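Local atomic coordinates of cellulase (Xanthomonas axonopodis pv. citri, PDB entry 5HOS), a protein that probably hydrolyses internal beta-1,4-glucosidic bonds of cellulose, as an endo-beta-1,4-glucanase of glycosyl hydrolase family 5. Residues G31-I39 / Y52-F63; N281-E292 / I332-I340. One frame throughout, in Å; residues are numbered along the deposited sequence.

Interaction 1 of 2, residues G31-I39 / Y52-F63; sequences GVNLSGAEI and YRYPAADEYAYF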
loop_
_atom_site.group_PDB
_atom_site.type_symbol
_atom_site.label_atom_id
_atom_site.label_comp_id
_atom_site.label_asym_id
_atom_site.label_seq_id
_atom_site.Cartn_x
_atom_site.Cartn_y
_atom_site.Cartn_z
ATOM N N GLY A 31 -0.846 -10.478 -1.288
ATOM C CA GLY A 31 -0.345 -10.070 -2.572
ATOM C C GLY A 31 0.981 -9.370 -2.590
ATOM O O GLY A 31 1.820 -9.557 -1.701
ATOM N N VAL A 32 1.148 -8.557 -3.622
ATOM C CA VAL A 32 2.439 -8.011 -3.970
ATOM C C VAL A 32 2.286 -6.610 -4.559
ATOM O O VAL A 32 1.311 -6.315 -5.254
ATOM C CB VAL A 32 3.157 -8.955 -4.960
ATOM C CG1 VAL A 32 2.432 -9.017 -6.302
ATOM C CG2 VAL A 32 4.616 -8.560 -5.133
ATOM N N ASN A 33 3.255 -5.754 -4.262
ATOM C CA ASN A 33 3.365 -4.455 -4.908
ATOM C C ASN A 33 4.002 -4.630 -6.280
ATOM O O ASN A 33 5.072 -5.227 -6.385
ATOM C CB ASN A 33 4.230 -3.500 -4.086
ATOM C CG ASN A 33 3.494 -2.920 -2.908
ATOM O OD1 ASN A 33 2.921 -1.834 -3.010
ATOM N ND2 ASN A 33 3.528 -3.623 -1.770
ATOM N N LEU A 34 3.342 -4.125 -7.320
ATOM C CA LEU A 34 3.935 -4.065 -8.653
ATOM C C LEU A 34 4.385 -2.640 -8.889
ATOM O O LEU A 34 3.589 -1.772 -9.265
ATOM C CB LEU A 34 2.954 -4.535 -9.734
ATOM C CG LEU A 34 2.501 -5.991 -9.660
ATOM C CD1 LEU A 34 1.666 -6.333 -10.889
ATOM C CD2 LEU A 34 3.674 -6.952 -9.542
ATOM N N SER A 35 5.667 -2.411 -8.618
ATOM C CA SER A 35 6.281 -1.106 -8.749
ATOM C C SER A 35 6.610 -0.845 -10.209
ATOM O O SER A 35 7.034 -1.753 -10.916
ATOM C CB SER A 35 7.573 -1.043 -7.926
ATOM O OG SER A 35 8.231 0.185 -8.137
ATOM N N GLY A 36 6.446 0.403 -10.639
ATOM C CA GLY A 36 6.747 0.791 -12.016
ATOM C C GLY A 36 6.091 2.072 -12.491
ATOM O O GLY A 36 6.706 2.828 -13.219
ATOM N N ALA A 37 4.836 2.312 -12.109
ATOM C CA ALA A 37 4.100 3.496 -12.582
ATOM C C ALA A 37 4.418 4.765 -11.772
ATOM O O ALA A 37 4.142 5.878 -12.230
ATOM C CB ALA A 37 2.595 3.222 -12.580
ATOM N N GLU A 38 5.012 4.586 -10.589
ATOM C CA GLU A 38 5.322 5.675 -9.666
ATOM C C GLU A 38 6.748 6.219 -9.791
ATOM O O GLU A 38 7.057 7.268 -9.216
ATOM C CB GLU A 38 5.074 5.220 -8.216
ATOM C CG GLU A 38 6.197 4.456 -7.503
ATOM C CD GLU A 38 6.367 2.996 -7.919
ATOM O OE1 GLU A 38 5.791 2.542 -8.941
ATOM O OE2 GLU A 38 7.102 2.284 -7.210
ATOM N N ILE A 39 7.604 5.509 -10.520
ATOM C CA ILE A 39 9.051 5.793 -10.512
ATOM C C ILE A 39 9.440 7.017 -11.338
ATOM O O ILE A 39 8.631 7.540 -12.120
ATOM C CB ILE A 39 9.902 4.562 -10.923
ATOM C CG1 ILE A 39 9.757 4.244 -12.414
ATOM C CG2 ILE A 39 9.550 3.355 -10.051
ATOM C CD1 ILE A 39 10.598 3.081 -12.876
ATOM N N TYR A 52 8.454 5.385 -16.897
ATOM C CA TYR A 52 7.655 4.512 -16.040
ATOM C C TYR A 52 6.878 3.513 -16.906
ATOM O O TYR A 52 6.806 3.672 -18.123
ATOM C CB TYR A 52 6.690 5.360 -15.203
ATOM C CG TYR A 52 5.586 6.037 -16.000
ATOM C CD1 TYR A 52 5.803 7.250 -16.643
ATOM C CD2 TYR A 52 4.307 5.461 -16.092
ATOM C CE1 TYR A 52 4.793 7.876 -17.364
ATOM C CE2 TYR A 52 3.297 6.074 -16.820
ATOM C CZ TYR A 52 3.534 7.278 -17.443
ATOM O OH TYR A 52 2.530 7.889 -18.156
ATOM N N ARG A 53 6.293 2.505 -16.261
ATOM C CA ARG A 53 5.571 1.420 -16.940
ATOM C C ARG A 53 4.400 0.952 -16.088
ATOM O O ARG A 53 4.405 1.132 -14.869
ATOM C CB ARG A 53 6.500 0.219 -17.175
ATOM C CG ARG A 53 7.041 -0.404 -15.889
ATOM C CD ARG A 53 7.802 -1.700 -16.110
ATOM N NE ARG A 53 6.937 -2.839 -16.439
ATOM C CZ ARG A 53 6.710 -3.327 -17.663
ATOM N NH1 ARG A 53 7.264 -2.785 -18.754
ATOM N NH2 ARG A 53 5.906 -4.382 -17.804
ATOM N N TYR A 54 3.417 0.339 -16.740
ATOM C CA TYR A 54 2.397 -0.449 -16.058
ATOM C C TYR A 54 2.688 -1.935 -16.298
ATOM O O TYR A 54 3.399 -2.285 -17.244
ATOM C CB TYR A 54 0.990 -0.052 -16.532
ATOM C CG TYR A 54 0.454 1.174 -15.818
ATOM C CD1 TYR A 54 0.981 2.439 -16.067
ATOM C CD2 TYR A 54 -0.577 1.069 -14.879
ATOM C CE1 TYR A 54 0.508 3.562 -15.404
ATOM C CE2 TYR A 54 -1.059 2.186 -14.214
ATOM C CZ TYR A 54 -0.519 3.429 -14.476
ATOM O OH TYR A 54 -0.995 4.538 -13.821
ATOM N N PRO A 55 2.165 -2.816 -15.431
ATOM C CA PRO A 55 2.458 -4.241 -15.599
ATOM C C PRO A 55 1.813 -4.870 -16.843
ATOM O O PRO A 55 0.714 -4.485 -17.228
ATOM C CB PRO A 55 1.879 -4.877 -14.321
ATOM C CG PRO A 55 1.616 -3.749 -13.384
ATOM C CD PRO A 55 1.313 -2.573 -14.251
ATOM N N ALA A 56 2.509 -5.820 -17.469
ATOM C CA ALA A 56 1.917 -6.656 -18.516
ATOM C C ALA A 56 0.849 -7.552 -17.905
ATOM O O ALA A 56 0.908 -7.859 -16.726
ATOM C CB ALA A 56 2.986 -7.503 -19.192
ATOM N N ALA A 57 -0.118 -7.978 -18.713
ATOM C CA ALA A 57 -1.210 -8.835 -18.229
ATOM C C ALA A 57 -0.718 -10.150 -17.593
ATOM O O ALA A 57 -1.285 -10.608 -16.592
ATOM C CB ALA A 57 -2.199 -9.125 -19.356
ATOM N N ASP A 58 0.334 -10.748 -18.156
ATOM C CA ASP A 58 0.863 -12.014 -17.618
ATOM C C ASP A 58 1.604 -11.887 -16.270
ATOM O O ASP A 58 1.851 -12.893 -15.613
ATOM C CB ASP A 58 1.698 -12.793 -18.661
ATOM C CG ASP A 58 3.013 -12.109 -19.040
ATOM O OD1 ASP A 58 3.346 -11.043 -18.494
ATOM O OD2 ASP A 58 3.724 -12.659 -19.908
ATOM N N GLU A 59 1.938 -10.665 -15.858
ATOM C CA GLU A 59 2.497 -10.438 -14.521
ATOM C C GLU A 59 1.463 -10.792 -13.445
ATOM O O GLU A 59 1.786 -11.454 -12.455
ATOM C CB GLU A 59 3.017 -9.006 -14.390
ATOM C CG GLU A 59 4.238 -8.753 -15.283
ATOM C CD GLU A 59 4.797 -7.347 -15.166
ATOM O OE1 GLU A 59 5.044 -6.914 -14.027
ATOM O OE2 GLU A 59 4.993 -6.675 -16.210
ATOM N N TYR A 60 0.207 -10.438 -13.700
ATOM C CA TYR A 60 -0.887 -10.765 -12.785
ATOM C C TYR A 60 -1.084 -12.278 -12.734
ATOM O O TYR A 60 -1.173 -12.856 -11.655
ATOM C CB TYR A 60 -2.182 -10.056 -13.192
ATOM C CG TYR A 60 -2.055 -8.547 -13.248
ATOM C CD1 TYR A 60 -1.608 -7.905 -14.400
ATOM C CD2 TYR A 60 -2.385 -7.754 -12.150
ATOM C CE1 TYR A 60 -1.489 -6.530 -14.456
ATOM C CE2 TYR A 60 -2.272 -6.377 -12.198
ATOM C CZ TYR A 60 -1.811 -5.767 -13.351
ATOM O OH TYR A 60 -1.691 -4.394 -13.419
ATOM N N ALA A 61 -1.129 -12.919 -13.900
ATOM C CA ALA A 61 -1.274 -14.377 -13.975
ATOM C C ALA A 61 -0.171 -15.107 -13.188
ATOM O O ALA A 61 -0.460 -16.058 -12.478
ATOM C CB ALA A 61 -1.304 -14.844 -15.420
ATOM N N TYR A 62 1.073 -14.631 -13.277
ATOM C CA TYR A 62 2.167 -15.231 -12.514
ATOM C C TYR A 62 1.889 -15.226 -11.006
ATOM O O TYR A 62 1.986 -16.263 -10.342
ATOM C CB TYR A 62 3.513 -14.538 -12.789
ATOM C CG TYR A 62 4.591 -15.028 -11.843
ATOM C CD1 TYR A 62 5.148 -16.298 -11.989
ATOM C CD2 TYR A 62 5.013 -14.247 -10.762
ATOM C CE1 TYR A 62 6.112 -16.768 -11.106
ATOM C CE2 TYR A 62 5.976 -14.707 -9.876
ATOM C CZ TYR A 62 6.526 -15.966 -10.050
ATOM O OH TYR A 62 7.485 -16.415 -9.168
ATOM N N PHE A 63 1.542 -14.063 -10.467
ATOM C CA PHE A 63 1.341 -13.951 -9.021
ATOM C C PHE A 63 0.082 -14.669 -8.558
ATOM O O PHE A 63 0.078 -15.258 -7.482
ATOM C CB PHE A 63 1.428 -12.490 -8.560
ATOM C CG PHE A 63 2.833 -11.958 -8.618
ATOM C CD1 PHE A 63 3.800 -12.441 -7.729
ATOM C CD2 PHE A 63 3.214 -11.045 -9.583
ATOM C CE1 PHE A 63 5.115 -11.993 -7.785
ATOM C CE2 PHE A 63 4.531 -10.590 -9.642
ATOM C CZ PHE A 63 5.480 -11.069 -8.748
#

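Interaction 2 of 2, residues N281-E292 / I332-I340; sequences NLALNGMLGYME and ILSPRARRI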
loop_
_atom_site.group_PDB
_atom_site.type_symbol
_atom_site.label_atom_id
_atom_site.label_comp_id
_atom_site.label_asym_id
_atom_site.label_seq_id
_atom_site.Cartn_x
_atom_site.Cartn_y
_atom_site.Cartn_z
ATOM N N ASN A 281 14.308 -15.367 6.611
ATOM C CA ASN A 281 13.317 -16.405 6.322
ATOM C C ASN A 281 12.511 -16.810 7.555
ATOM O O ASN A 281 11.290 -16.944 7.479
ATOM C CB ASN A 281 13.976 -17.621 5.662
ATOM C CG ASN A 281 14.476 -17.323 4.250
ATOM O OD1 ASN A 281 14.104 -16.315 3.639
ATOM N ND2 ASN A 281 15.325 -18.204 3.726
ATOM N N LEU A 282 13.188 -16.978 8.691
ATOM C CA LEU A 282 12.502 -17.245 9.963
ATOM C C LEU A 282 11.591 -16.091 10.368
ATOM O O LEU A 282 10.441 -16.315 10.755
ATOM C CB LEU A 282 13.504 -17.515 11.088
ATOM C CG LEU A 282 14.267 -18.841 10.993
ATOM C CD1 LEU A 282 15.453 -18.849 11.946
ATOM C CD2 LEU A 282 13.347 -20.027 11.270
ATOM N N ALA A 283 12.111 -14.869 10.271
ATOM C CA ALA A 283 11.336 -13.652 10.596
ATOM C C ALA A 283 10.101 -13.490 9.714
ATOM O O ALA A 283 9.008 -13.194 10.211
ATOM C CB ALA A 283 12.218 -12.415 10.492
ATOM N N LEU A 284 10.277 -13.708 8.410
ATOM C CA LEU A 284 9.182 -13.586 7.455
ATOM C C LEU A 284 8.078 -14.592 7.763
ATOM O O LEU A 284 6.912 -14.208 7.902
ATOM C CB LEU A 284 9.682 -13.773 6.021
ATOM C CG LEU A 284 8.640 -13.699 4.902
ATOM C CD1 LEU A 284 7.927 -12.356 4.920
ATOM C CD2 LEU A 284 9.301 -13.938 3.554
ATOM N N ASN A 285 8.453 -15.870 7.870
ATOM C CA ASN A 285 7.512 -16.938 8.240
ATOM C C ASN A 285 6.741 -16.631 9.508
ATOM O O ASN A 285 5.517 -16.781 9.559
ATOM C CB ASN A 285 8.244 -18.280 8.433
ATOM C CG ASN A 285 8.070 -19.206 7.256
ATOM O OD1 ASN A 285 6.954 -19.631 6.968
ATOM N ND2 ASN A 285 9.167 -19.527 6.567
ATOM N N GLY A 286 7.478 -16.214 10.533
ATOM C CA GLY A 286 6.884 -15.868 11.811
ATOM C C GLY A 286 5.895 -14.725 11.709
ATOM O O GLY A 286 4.796 -14.793 12.272
ATOM N N MET A 287 6.277 -13.678 10.983
ATOM C CA MET A 287 5.408 -12.503 10.853
ATOM C C MET A 287 4.130 -12.835 10.095
ATOM O O MET A 287 3.053 -12.399 10.484
ATOM C CB MET A 287 6.145 -11.354 10.176
ATOM C CG MET A 287 5.434 -10.016 10.303
ATOM S SD MET A 287 6.349 -8.618 9.629
ATOM C CE MET A 287 7.234 -9.362 8.256
ATOM N N LEU A 288 4.244 -13.626 9.032
ATOM C CA LEU A 288 3.063 -14.060 8.275
ATOM C C LEU A 288 2.163 -14.977 9.106
ATOM O O LEU A 288 0.947 -14.843 9.071
ATOM C CB LEU A 288 3.475 -14.735 6.964
ATOM C CG LEU A 288 4.245 -13.820 5.998
ATOM C CD1 LEU A 288 4.818 -14.632 4.850
ATOM C CD2 LEU A 288 3.386 -12.681 5.472
ATOM N N GLY A 289 2.760 -15.891 9.865
ATOM C CA GLY A 289 1.997 -16.734 10.800
ATOM C C GLY A 289 1.313 -15.937 11.899
ATOM O O GLY A 289 0.168 -16.218 12.272
ATOM N N TYR A 290 2.017 -14.931 12.409
ATOM C CA TYR A 290 1.473 -14.050 13.436
ATOM C C TYR A 290 0.208 -13.334 12.948
ATOM O O TYR A 290 -0.800 -13.277 13.670
ATOM C CB TYR A 290 2.551 -13.060 13.901
ATOM C CG TYR A 290 2.088 -12.089 14.962
ATOM C CD1 TYR A 290 2.089 -12.439 16.317
ATOM C CD2 TYR A 290 1.638 -10.819 14.610
ATOM C CE1 TYR A 290 1.652 -11.545 17.289
ATOM C CE2 TYR A 290 1.206 -9.920 15.569
ATOM C CZ TYR A 290 1.211 -10.280 16.904
ATOM O OH TYR A 290 0.764 -9.371 17.834
ATOM N N MET A 291 0.241 -12.821 11.717
ATOM C CA MET A 291 -0.937 -12.160 11.165
ATOM C C MET A 291 -2.124 -13.132 11.029
ATOM O O MET A 291 -3.247 -12.766 11.387
ATOM C CB MET A 291 -0.607 -11.440 9.851
ATOM C CG MET A 291 0.260 -10.200 10.054
ATOM S SD MET A 291 0.461 -9.207 8.556
ATOM C CE MET A 291 1.814 -10.087 7.788
ATOM N N GLU A 292 -1.893 -14.365 10.562
ATOM C CA GLU A 292 -3.009 -15.347 10.477
ATOM C C GLU A 292 -3.538 -15.754 11.862
ATOM O O GLU A 292 -4.746 -15.935 12.032
ATOM C CB GLU A 292 -2.735 -16.570 9.553
ATOM C CG GLU A 292 -1.398 -17.284 9.662
ATOM C CD GLU A 292 -1.368 -18.627 8.921
ATOM O OE1 GLU A 292 -2.074 -19.568 9.343
ATOM O OE2 GLU A 292 -0.620 -18.761 7.926
ATOM N N ILE A 332 8.360 -19.001 0.592
ATOM C CA ILE A 332 7.642 -18.690 1.834
ATOM C C ILE A 332 6.333 -17.949 1.562
ATOM O O ILE A 332 5.306 -18.280 2.157
ATOM C CB ILE A 332 8.526 -17.859 2.792
ATOM C CG1 ILE A 332 9.793 -18.650 3.153
ATOM C CG2 ILE A 332 7.742 -17.474 4.052
ATOM C CD1 ILE A 332 10.923 -17.817 3.725
ATOM N N LEU A 333 6.370 -16.945 0.682
ATOM C CA LEU A 333 5.181 -16.121 0.409
ATOM C C LEU A 333 4.042 -16.917 -0.211
ATOM O O LEU A 333 2.876 -16.706 0.142
ATOM C CB LEU A 333 5.524 -14.936 -0.495
ATOM C CG LEU A 333 6.472 -13.891 0.091
ATOM C CD1 LEU A 333 7.028 -12.991 -1.005
ATOM C CD2 LEU A 333 5.773 -13.063 1.168
ATOM N N SER A 334 4.381 -17.834 -1.120
ATOM C CA SER A 334 3.368 -18.579 -1.864
ATOM C C SER A 334 2.500 -19.493 -0.980
ATOM O O SER A 334 1.275 -19.387 -1.034
ATOM C CB SER A 334 3.992 -19.337 -3.047
ATOM O OG SER A 334 2.991 -19.953 -3.832
ATOM N N PRO A 335 3.114 -20.375 -0.157
ATOM C CA PRO A 335 2.259 -21.197 0.722
ATOM C C PRO A 335 1.451 -20.386 1.751
ATOM O O PRO A 335 0.337 -20.780 2.096
ATOM C CB PRO A 335 3.241 -22.163 1.413
ATOM C CG PRO A 335 4.611 -21.675 1.098
ATOM C CD PRO A 335 4.527 -20.803 -0.118
ATOM N N ARG A 336 1.999 -19.268 2.221
ATOM C CA ARG A 336 1.272 -18.385 3.145
ATOM C C ARG A 336 0.087 -17.715 2.444
ATOM O O ARG A 336 -1.014 -17.650 2.999
ATOM C CB ARG A 336 2.217 -17.344 3.751
ATOM C CG ARG A 336 3.289 -17.944 4.650
ATOM C CD ARG A 336 2.720 -18.374 5.993
ATOM N NE ARG A 336 3.757 -18.896 6.883
ATOM C CZ ARG A 336 3.546 -19.350 8.120
ATOM N NH1 ARG A 336 4.571 -19.802 8.835
ATOM N NH2 ARG A 336 2.323 -19.358 8.649
ATOM N N ALA A 337 0.312 -17.245 1.219
ATOM C CA ALA A 337 -0.770 -16.715 0.387
ATOM C C ALA A 337 -1.853 -17.765 0.135
ATOM O O ALA A 337 -3.042 -17.463 0.216
ATOM C CB ALA A 337 -0.227 -16.183 -0.935
ATOM N N ARG A 338 -1.435 -19.000 -0.147
ATOM C CA ARG A 338 -2.382 -20.091 -0.409
ATOM C C ARG A 338 -3.339 -20.349 0.758
ATOM O O ARG A 338 -4.520 -20.583 0.539
ATOM C CB ARG A 338 -1.647 -21.381 -0.782
ATOM C CG ARG A 338 -2.560 -22.462 -1.331
ATOM C CD ARG A 338 -1.769 -23.656 -1.843
ATOM N NE ARG A 338 -2.567 -24.457 -2.776
ATOM C CZ ARG A 338 -2.083 -25.333 -3.660
ATOM N NH1 ARG A 338 -0.773 -25.567 -3.770
ATOM N NH2 ARG A 338 -2.926 -25.988 -4.454
ATOM N N ARG A 339 -2.828 -20.312 1.985
ATOM C CA ARG A 339 -3.673 -20.448 3.184
ATOM C C ARG A 339 -4.755 -19.355 3.263
ATOM O O ARG A 339 -5.856 -19.599 3.763
ATOM C CB ARG A 339 -2.815 -20.462 4.461
ATOM C CG ARG A 339 -2.083 -21.782 4.685
ATOM C CD ARG A 339 -1.060 -21.739 5.824
ATOM N NE ARG A 339 0.323 -21.687 5.325
ATOM C CZ ARG A 339 1.421 -22.002 6.025
ATOM N NH1 ARG A 339 1.348 -22.405 7.298
ATOM N NH2 ARG A 339 2.619 -21.918 5.443
ATOM N N ILE A 340 -4.432 -18.163 2.760
ATOM C CA ILE A 340 -5.372 -17.038 2.710
ATOM C C ILE A 340 -6.378 -17.182 1.565
ATOM O O ILE A 340 -7.582 -17.006 1.780
ATOM C CB ILE A 340 -4.605 -15.687 2.639
ATOM C CG1 ILE A 340 -3.848 -15.469 3.957
ATOM C CG2 ILE A 340 -5.541 -14.509 2.371
ATOM C CD1 ILE A 340 -2.691 -14.507 3.856
HETATM O O HOH W 1 5.686 -20.431 4.548
HETATM O O HOH W 2 -1.077 -17.176 5.747
#

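Interaction 1 of 2, residues G31-I39 / Y52-F63
V32 and L34, on strand 31-34, face F63 of helix 57-63, whose axis lies 10.2 Å from that of the strand and runs nearly antiparallel to it at 155°. With chi1 at 66°, CG1 of V32 stands between the backbone N and the carbonyl carbon, and from there it reaches over a face of the F63 ring. This CH-pi contact brings V32 CG1 to 3.9 Å from the F63 ring centroid. The ring is sandwiched, for Y62 CD2 lies over its opposite face. L34 divides its two methyls: L34 CD2 meets F63 CE2 at 3.7 Å, while L34 CD1 reaches P55 CG at 3.6 Å and lies over a face of the Y60 ring. A branched aliphatic tip thus fills the corner between helix and loop.

Past the strand the two loops meet. R53 N gives G36 O a nearly straight hydrogen bond of 3.1 Å, approaching from above the carbonyl plane. G36, with phi 160°, takes a backbone shape that a residue with a CB can hardly adopt beside the preceding carbonyl, and its CA comes close to R53 CG. A37 CB rests over one face of the Y54 ring, 3.8 Å from its centroid. Within 52-63, E59 OE2 accepts from both R53 NH2, in a salt bridge, and A56 N, tying loop to helix. Within 31-39, S35 OG bonds to E38 OE2 and G36 N to E38 OE1, joining the ends of the turn S35-E38.

The contact belongs to the first beta-alpha-beta unit of a (beta/alpha)8, or TIM, barrel, as in other family 5 glycosyl hydrolases. Strand 70-75 touches L34 and Y60, strand 298-306 meets V32 and F63, and helix 90-105 packs against Y54 and Y60, with Q92 bonding the hydroxyls of Y52 and Y54.

Interaction 2 of 2, residues N281-E292 / I332-I340
R336 and I332, one helical turn apart, push their side chains as knobs into holes of helix 281-292, which runs almost parallel to helix 332-340, at 8° and with 10.5 Å between axes. The I332 knob sits among N281, L284, N285 and L288. The side chains of I332 and N281 cross at about a right angle, with I332 CD1 against N281 OD1 and CB, while I332 CG2 lies 3.9 Å from L284 CD2 and touches the N285 amide. An isoleucine, branched at CB, can reach both ways along the groove. L288 CD1 lies between L333 CD2 and the aliphatic part of R336, with R336 CG 3.7 Å away. Both helices lie on the outside of the barrel, L288 touching F272 and W301, and L333 touching W303, of the strands beneath.

R336 fills the second hole, among N285, L288, G289 and E292. Its chain bends at chi2 (-75°), which lays the guanidinium across helix 281-292, one face over N285 O and G289 N. G289 lacks a side chain, and R336 NH2 comes to 3.4 Å from G289 CA. R336 NE and R336 NH1 both donate to N285 OD1, NH1 at 3.0 Å, and the oxygen lies in the guanidinium plane although the amide is turned 61° from it. R336 NH2 forms a salt bridge to E292 OE2, 3.1 Å away; the carboxylate stands almost upright to the guanidinium.

One water donates to N285 OD1 and I332 O, another to E292 OE2 and R336 O. The asparagine oxygen therefore accepts from two arginine nitrogens and a water, which should hold its amide in one rotation. E292, near both R336 and R339, probably offsets part of their positive charge, and the interface grades from leucine and isoleucine inside to a charged, hydrated outer edge.

Overall arrangement
From the N terminus, interaction 1 comes first: strand 29-34 leads into a loop that folds back over 12 residues without helix or strand, and the contact closes as helix 57-65 begins to cover the barrel. Interaction 2 opens much later, joining helix 278-293, which follows strand 267-273, to the C-terminal helix 330-341, with strand 298-306 in between. The two are in series and neither nest nor cross. The centres of interactions 1 and 2 lie about 22 Å apart, and the nearest atoms of interactions 1 and 2 about 6 Å. Strand 298-306 lies beside strand 29-34 where the barrel closes and touches side chains of both contacts, so the first and last units of the barrel meet there.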